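Local atomic coordinates of lipolytic protein G-D-S-L family (Veillonella parvula DSM 2008, PDB entry 4RW0), a protein that probably hydrolyses ester bonds of lipids or related acyl compounds, as a member of the GDSL lipase/acylhydrolase family with the SGNH-hydrolase fold. Residues I7-S12 with R68-M73; G50-I55 with V93-L98; M104-L109 with K141-Y146. One frame throughout, in Å; residues are numbered along the deposited sequence.

Interaction 1: residues I7-S12 with R68-M73; sequences ICFGDS and RHIFLM
Ile7 N donates to His69 O at 3.0 Å, the first of four backbone bonds between these parallel segments; Phe71 N to Ile7 O, Phe9 N to Phe71 O and Met73 N to Phe9 O follow. The second is the shortest, with Phe71 N 2.8 Å from Ile7 O. The last is long and bent, with Met73 N 3.2 Å from Phe9 O and 140° at the hydrogen. Beyond it the strands part and water 1 takes over, accepting from Asp11 N and donating to Met73 O, 2.7 Å away.

On one face Phe71 CG stands anti to the backbone N (chi1 168°), which sets the ring beside Cys8, whose SG packs on Phe71 CB at 4.0 Å. On the other, Phe9 CD2 brings the ring edge to Ile70 CG2, 3.9 Å away. Each Arg68 guanidinium nitrogen has a partner: NE in a salt bridge to Glu5, NH1 and NH2 on the carbonyls of Lys102 and Val63. Asp11 OD1 caps Ile13 N, and Ser12 OG bonds His165 NE2, consistent with the serine-histidine pair of GDSL hydrolases.

Helix 48-59 packs on Phe9, Ile70 and Leu72, helix 12-15 touches Phe71 and Met73, and strands 36-40 and 104-108 flank the pair.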
# COMPACT_ATOMS: atom_id res chain seq x y z
N ILE A 7 0.34 7.17 9.11
CA ILE A 7 -0.21 5.89 9.64
C ILE A 7 -0.38 4.99 8.41
O ILE A 7 -1.03 5.40 7.45
CB ILE A 7 -1.62 6.13 10.26
CG1 ILE A 7 -1.55 7.09 11.39
CG2 ILE A 7 -2.17 4.85 10.81
CD1 ILE A 7 -0.59 6.65 12.51
N CYS A 8 0.23 3.79 8.40
CA CYS A 8 0.17 2.88 7.29
C CYS A 8 -0.61 1.61 7.57
O CYS A 8 -0.27 0.84 8.51
CB CYS A 8 1.60 2.48 6.79
SG CYS A 8 2.65 3.96 6.56
N PHE A 9 -1.61 1.34 6.73
CA PHE A 9 -2.40 0.11 6.79
C PHE A 9 -2.25 -0.69 5.53
O PHE A 9 -2.06 -0.12 4.41
CB PHE A 9 -3.89 0.47 6.89
CG PHE A 9 -4.27 1.18 8.17
CD1 PHE A 9 -4.49 0.50 9.31
CD2 PHE A 9 -4.36 2.55 8.22
CE1 PHE A 9 -4.83 1.15 10.50
CE2 PHE A 9 -4.74 3.21 9.36
CZ PHE A 9 -4.96 2.51 10.52
N GLY A 10 -2.38 -2.01 5.70
CA GLY A 10 -2.32 -2.97 4.62
C GLY A 10 -2.00 -4.38 5.06
O GLY A 10 -2.22 -4.74 6.20
N ASP A 11 -1.49 -5.19 4.13
CA ASP A 11 -1.26 -6.54 4.39
C ASP A 11 0.28 -6.82 4.61
O ASP A 11 1.01 -5.97 5.07
CB ASP A 11 -1.90 -7.36 3.30
CG ASP A 11 -1.27 -7.09 1.90
OD1 ASP A 11 -0.12 -6.50 1.81
OD2 ASP A 11 -2.01 -7.33 0.90
N SER A 12 0.73 -7.99 4.28
CA SER A 12 2.15 -8.34 4.54
C SER A 12 3.13 -7.58 3.69
O SER A 12 4.27 -7.40 4.06
CB SER A 12 2.30 -9.84 4.39
OG SER A 12 2.00 -10.07 3.04
N ARG A 68 -1.95 14.94 9.60
CA ARG A 68 -1.81 13.48 9.43
C ARG A 68 -2.12 13.01 8.04
O ARG A 68 -3.09 13.44 7.44
CB ARG A 68 -2.71 12.74 10.44
CG ARG A 68 -2.75 11.21 10.31
CD ARG A 68 -3.85 10.64 11.17
NE ARG A 68 -3.58 10.80 12.56
CZ ARG A 68 -4.45 11.31 13.45
NH1 ARG A 68 -5.67 11.67 13.08
NH2 ARG A 68 -4.12 11.34 14.72
N HIS A 69 -1.29 12.08 7.54
CA HIS A 69 -1.60 11.30 6.37
C HIS A 69 -1.79 9.83 6.74
O HIS A 69 -1.20 9.32 7.70
CB HIS A 69 -0.48 11.50 5.27
CG HIS A 69 -0.52 12.87 4.65
ND1 HIS A 69 -0.07 14.00 5.30
CD2 HIS A 69 -0.92 13.28 3.42
CE1 HIS A 69 -0.21 15.05 4.51
NE2 HIS A 69 -0.76 14.65 3.38
N ILE A 70 -2.62 9.18 5.99
CA ILE A 70 -2.98 7.79 6.17
C ILE A 70 -2.73 7.08 4.86
O ILE A 70 -3.40 7.32 3.85
CB ILE A 70 -4.41 7.61 6.62
CG1 ILE A 70 -4.65 8.38 7.88
CG2 ILE A 70 -4.78 6.14 6.80
CD1 ILE A 70 -6.06 8.59 8.22
N PHE A 71 -1.76 6.16 4.87
CA PHE A 71 -1.49 5.35 3.70
C PHE A 71 -2.30 4.04 3.75
O PHE A 71 -2.36 3.44 4.79
CB PHE A 71 0.02 5.02 3.67
CG PHE A 71 0.37 3.94 2.63
CD1 PHE A 71 0.62 4.30 1.31
CD2 PHE A 71 0.29 2.60 2.94
CE1 PHE A 71 0.90 3.36 0.37
CE2 PHE A 71 0.56 1.64 1.95
CZ PHE A 71 0.84 2.04 0.65
N LEU A 72 -2.93 3.61 2.66
CA LEU A 72 -3.68 2.39 2.58
C LEU A 72 -3.27 1.62 1.32
O LEU A 72 -3.17 2.16 0.22
CB LEU A 72 -5.18 2.66 2.35
CG LEU A 72 -5.81 3.64 3.26
CD1 LEU A 72 -7.24 3.88 2.83
CD2 LEU A 72 -5.73 3.01 4.63
N MSE A 73 -3.17 0.33 1.46
CA MSE A 73 -2.96 -0.54 0.30
C MSE A 73 -3.33 -1.95 0.64
O MSE A 73 -2.81 -2.52 1.65
CB MSE A 73 -1.46 -0.45 -0.14
CG MSE A 73 -1.25 -1.42 -1.26
SE MSE A 73 0.64 -1.27 -1.98
CE MSE A 73 1.75 -1.86 -0.42
O HOH W 1 -0.45 -3.77 1.62

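Interaction 2: residues G50-I55 with V93-L98; sequences GMIYNI and VKAIEL
The two helical segments run almost parallel, 8° between their directions and 9.7 Å between their axes, and come nearest in backbone at Ile52 and Ala95, whose CA atoms are 5.6 Å apart. The small methyl of Ala95 lets them approach, and three larger side chains converge on it. Ile52 CG1 touches Ala95 CB at 3.8 Å, Met51 CE meets the same methyl at 3.8 Å, and Ile55 CD1 reaches it from one turn further along. Met51, a selenomethionine, runs out straight and then turns at chi3 (74°), which brings its terminal methyl back to the alanine.

This is the side-by-side packing of helices on one side of the parallel sheet in an alpha/beta/alpha sandwich of the SGNH-hydrolase type: Ile55 also rests on Phe9 and Leu72, and Ile96 on Leu72. Replacing Ile52 by an alanine would probably open a gap beside Ala95 CB and leave Lys94 CB without the Ile52 CD1 methyl that now touches it at 4.1 Å. Further along, the side chains of Ile55 and Leu98 pass alongside, pointing opposite ways, with Ile55 CG2 3.6 Å from Leu98 CD2, while Ile52 CG2 brushes that same leucine methyl more loosely.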
# COMPACT_ATOMS: atom_id res chain seq x y z
N GLY A 50 -10.75 -6.92 6.40
CA GLY A 50 -9.93 -6.91 7.62
C GLY A 50 -9.16 -5.61 7.87
O GLY A 50 -9.05 -5.09 9.00
N MSE A 51 -8.68 -5.01 6.80
CA MSE A 51 -8.02 -3.68 6.93
C MSE A 51 -8.99 -2.61 7.42
O MSE A 51 -8.63 -1.75 8.14
CB MSE A 51 -7.38 -3.25 5.60
CG MSE A 51 -6.68 -1.88 5.70
SE MSE A 51 -5.72 -1.32 4.02
CE MSE A 51 -7.32 -0.85 2.99
N ILE A 52 -10.20 -2.59 6.89
CA ILE A 52 -11.26 -1.70 7.41
C ILE A 52 -11.42 -1.83 8.89
O ILE A 52 -11.46 -0.82 9.63
CB ILE A 52 -12.60 -1.91 6.65
CG1 ILE A 52 -12.43 -1.41 5.24
CG2 ILE A 52 -13.75 -1.14 7.33
CD1 ILE A 52 -13.54 -1.75 4.28
N TYR A 53 -11.47 -3.05 9.36
CA TYR A 53 -11.53 -3.24 10.81
C TYR A 53 -10.34 -2.63 11.55
O TYR A 53 -10.48 -1.99 12.61
CB TYR A 53 -11.69 -4.72 11.21
CG TYR A 53 -12.89 -5.44 10.62
CD1 TYR A 53 -14.10 -4.78 10.29
CD2 TYR A 53 -12.81 -6.79 10.31
CE1 TYR A 53 -15.17 -5.46 9.70
CE2 TYR A 53 -13.87 -7.48 9.71
CZ TYR A 53 -15.07 -6.81 9.45
OH TYR A 53 -16.00 -7.60 8.82
N ASN A 54 -9.13 -2.80 10.99
CA ASN A 54 -7.95 -2.16 11.60
C ASN A 54 -8.05 -0.68 11.63
O ASN A 54 -7.67 -0.04 12.60
CB ASN A 54 -6.68 -2.60 10.90
CG ASN A 54 -6.39 -4.09 11.11
OD1 ASN A 54 -6.79 -4.69 12.08
ND2 ASN A 54 -5.63 -4.66 10.22
N ILE A 55 -8.59 -0.10 10.54
CA ILE A 55 -8.71 1.33 10.48
C ILE A 55 -9.73 1.82 11.51
O ILE A 55 -9.53 2.82 12.16
CB ILE A 55 -9.13 1.77 9.06
CG1 ILE A 55 -8.01 1.47 8.10
CG2 ILE A 55 -9.39 3.22 8.99
CD1 ILE A 55 -8.44 1.63 6.64
N VAL A 93 -12.56 1.57 -1.72
CA VAL A 93 -13.20 2.87 -1.61
C VAL A 93 -13.83 3.15 -0.23
O VAL A 93 -13.65 4.25 0.33
CB VAL A 93 -14.28 3.05 -2.72
CG1 VAL A 93 -15.07 4.29 -2.45
CG2 VAL A 93 -13.62 3.11 -4.09
N LYS A 94 -14.47 2.15 0.35
CA LYS A 94 -14.99 2.24 1.71
C LYS A 94 -13.90 2.55 2.72
O LYS A 94 -13.99 3.45 3.54
CB LYS A 94 -15.66 0.93 2.08
CG LYS A 94 -17.11 0.94 1.65
CD LYS A 94 -17.74 -0.45 1.48
CE LYS A 94 -17.74 -1.33 2.72
NZ LYS A 94 -18.47 -2.61 2.45
N ALA A 95 -12.79 1.86 2.56
CA ALA A 95 -11.63 2.15 3.41
C ALA A 95 -11.14 3.56 3.24
O ALA A 95 -10.82 4.23 4.25
CB ALA A 95 -10.54 1.13 3.13
N ILE A 96 -11.10 4.04 1.99
CA ILE A 96 -10.59 5.35 1.70
C ILE A 96 -11.50 6.43 2.27
O ILE A 96 -11.04 7.43 2.84
CB ILE A 96 -10.42 5.54 0.16
CG1 ILE A 96 -9.32 4.64 -0.42
CG2 ILE A 96 -10.18 7.00 -0.19
CD1 ILE A 96 -9.41 4.45 -1.93
N GLU A 97 -12.81 6.20 2.17
CA GLU A 97 -13.83 7.18 2.75
C GLU A 97 -13.74 7.22 4.25
O GLU A 97 -13.71 8.30 4.85
CB GLU A 97 -15.22 6.79 2.31
CG GLU A 97 -15.41 6.93 0.81
CD GLU A 97 -16.75 6.37 0.28
OE1 GLU A 97 -17.44 5.56 0.98
OE2 GLU A 97 -17.07 6.74 -0.87
N LEU A 98 -13.57 6.05 4.86
CA LEU A 98 -13.38 6.00 6.31
C LEU A 98 -12.12 6.70 6.74
O LEU A 98 -12.15 7.61 7.57
CB LEU A 98 -13.42 4.55 6.79
CG LEU A 98 -13.07 4.36 8.26
CD1 LEU A 98 -14.10 5.09 9.15
CD2 LEU A 98 -12.94 2.86 8.59

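Interaction 3: residues M104-L109 with K141-Y146; sequences MVIIGL and KVIDFY
Ile107 and Val142 pair in a beta-alpha-beta unit, in which strand 104-108, helix 120-138 and the edge strand 141-143 follow one another and the two strands lie parallel. Ile107 N donates to Lys141 O at 3.0 Å in the carbonyl plane. Ile107 O accepts from Ile143 N at 2.8 Å, almost in line with the carbonyl bond, and Leu109 N closes on Ile143 O at 2.9 Å. At the start of the ladder water 2 bridges the strands, donating to Val105 O and accepting from Lys141 N.

In this parallel sheet between helix layers, as in SGNH hydrolases, strand 141-143 passes into helix 145-154 at Asp144. That residue is the centre of an inverse gamma turn, with a weak Phe145 N to Ile143 O bond, and it N-caps the helix while its OD2 bonds Thr147. Leu109, just past strand 104-108, packs against the turn: with CG held beside its backbone N (chi1 -51°), its CD1 meets Val142 CG1 at 3.7 Å, the two side chains crossing at about a right angle, and lies 3.6 Å from Asp144 OD1. On the opposite face Ile106 CG2 touches Ile143 CD1 at 3.9 Å, close to Phe182 of helix 168-182. Leu109 O lies 3.4 Å from Phe145 CB and, near the ring plane, at the edge of that ring; it takes a weak bond from Tyr146 N. Ile143 CG2 lies over one face of the ring, toward its rim.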
# COMPACT_ATOMS: atom_id res chain seq x y z
N MSE A 104 -5.53 12.83 5.67
CA MSE A 104 -5.41 12.88 4.18
C MSE A 104 -4.82 11.57 3.72
O MSE A 104 -3.73 11.15 4.17
CB MSE A 104 -4.46 14.05 3.88
CG MSE A 104 -5.10 15.43 4.21
SE MSE A 104 -3.79 16.84 3.96
CE MSE A 104 -2.91 16.78 5.71
N VAL A 105 -5.52 10.90 2.82
CA VAL A 105 -5.24 9.56 2.43
C VAL A 105 -4.23 9.55 1.29
O VAL A 105 -4.21 10.43 0.43
CB VAL A 105 -6.52 8.87 1.97
CG1 VAL A 105 -6.25 7.56 1.32
CG2 VAL A 105 -7.47 8.64 3.15
N ILE A 106 -3.38 8.55 1.33
CA ILE A 106 -2.46 8.19 0.21
C ILE A 106 -2.71 6.77 -0.14
O ILE A 106 -2.71 5.90 0.74
CB ILE A 106 -1.00 8.41 0.62
CG1 ILE A 106 -0.78 9.84 1.04
CG2 ILE A 106 -0.10 8.01 -0.55
CD1 ILE A 106 0.49 10.05 1.83
N ILE A 107 -2.93 6.51 -1.42
CA ILE A 107 -3.24 5.21 -1.89
C ILE A 107 -2.03 4.51 -2.54
O ILE A 107 -1.34 5.14 -3.35
CB ILE A 107 -4.36 5.30 -2.99
CG1 ILE A 107 -5.64 5.86 -2.39
CG2 ILE A 107 -4.70 3.94 -3.54
CD1 ILE A 107 -6.69 6.19 -3.44
N GLY A 108 -1.78 3.25 -2.18
CA GLY A 108 -0.73 2.47 -2.83
C GLY A 108 -1.35 1.51 -3.78
O GLY A 108 -2.39 0.93 -3.48
N LEU A 109 -0.77 1.36 -4.97
CA LEU A 109 -1.26 0.38 -5.94
C LEU A 109 -0.45 -0.87 -5.72
O LEU A 109 0.76 -0.85 -5.95
CB LEU A 109 -1.09 0.89 -7.37
CG LEU A 109 -1.65 2.27 -7.61
CD1 LEU A 109 -1.40 2.75 -9.05
CD2 LEU A 109 -3.14 2.32 -7.30
N LYS A 141 -3.34 11.58 -3.53
CA LYS A 141 -2.05 11.06 -4.00
C LYS A 141 -1.96 9.56 -4.10
O LYS A 141 -2.52 8.87 -3.29
CB LYS A 141 -0.95 11.60 -3.13
CG LYS A 141 -0.45 12.91 -3.69
CD LYS A 141 0.54 13.51 -2.75
CE LYS A 141 -0.17 14.26 -1.66
NZ LYS A 141 -0.34 15.68 -2.07
N VAL A 142 -1.32 9.08 -5.17
CA VAL A 142 -1.14 7.69 -5.48
C VAL A 142 0.36 7.31 -5.52
O VAL A 142 1.19 8.03 -6.06
CB VAL A 142 -1.77 7.34 -6.83
CG1 VAL A 142 -1.39 5.94 -7.27
CG2 VAL A 142 -3.27 7.43 -6.73
N ILE A 143 0.70 6.17 -4.92
CA ILE A 143 2.01 5.56 -5.10
C ILE A 143 1.92 4.29 -5.94
O ILE A 143 1.38 3.26 -5.50
CB ILE A 143 2.73 5.27 -3.74
CG1 ILE A 143 2.74 6.49 -2.83
CG2 ILE A 143 4.14 4.69 -4.00
CD1 ILE A 143 3.19 6.19 -1.39
N ASP A 144 2.45 4.33 -7.16
CA ASP A 144 2.30 3.23 -8.14
C ASP A 144 3.40 2.23 -7.95
O ASP A 144 4.36 2.17 -8.77
CB ASP A 144 2.30 3.76 -9.60
CG ASP A 144 2.02 2.66 -10.63
OD1 ASP A 144 1.75 1.47 -10.32
OD2 ASP A 144 2.08 2.97 -11.83
N PHE A 145 3.29 1.39 -6.91
CA PHE A 145 4.29 0.36 -6.71
C PHE A 145 4.28 -0.67 -7.80
O PHE A 145 5.32 -1.30 -8.11
CB PHE A 145 4.07 -0.33 -5.38
CG PHE A 145 4.24 0.56 -4.16
CD1 PHE A 145 5.50 1.02 -3.76
CD2 PHE A 145 3.14 0.87 -3.35
CE1 PHE A 145 5.66 1.76 -2.61
CE2 PHE A 145 3.30 1.61 -2.20
CZ PHE A 145 4.57 2.07 -1.82
N TYR A 146 3.09 -0.92 -8.36
CA TYR A 146 2.93 -1.97 -9.34
C TYR A 146 3.95 -1.76 -10.50
O TYR A 146 4.67 -2.69 -10.87
CB TYR A 146 1.50 -1.96 -9.97
CG TYR A 146 1.31 -3.05 -11.02
CD1 TYR A 146 1.72 -2.88 -12.33
CD2 TYR A 146 0.75 -4.25 -10.68
CE1 TYR A 146 1.61 -3.90 -13.27
CE2 TYR A 146 0.64 -5.26 -11.59
CZ TYR A 146 1.06 -5.08 -12.90
OH TYR A 146 0.91 -6.18 -13.75
O HOH W 2 -3.42 12.66 -0.79

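In the fold
From the N terminus, strand 4-10 enters interaction 1 first, but helix 48-59 opens interaction 2 before strand 69-73 returns beside strand 4-10 and closes the loop of interaction 1. Helix 85-100, coming back against helix 48-59, then closes that of interaction 2, so the two cross along the chain. In space helix 48-59 lies on the sheet, with Ile55 CD1 against Leu72 CD2, and the Phe9 ring touching both Ile55 and Asn54. Interaction 3 follows in series: strand 104-108 comes soon after helix 85-100, and strand 141-143 closes the loop through helix 120-138. Strands 69-73 and 104-108 are sheet neighbours, joining interactions 1 and 3, and Ile96 against Ile107 links the helix layer of interaction 2 to the sheet.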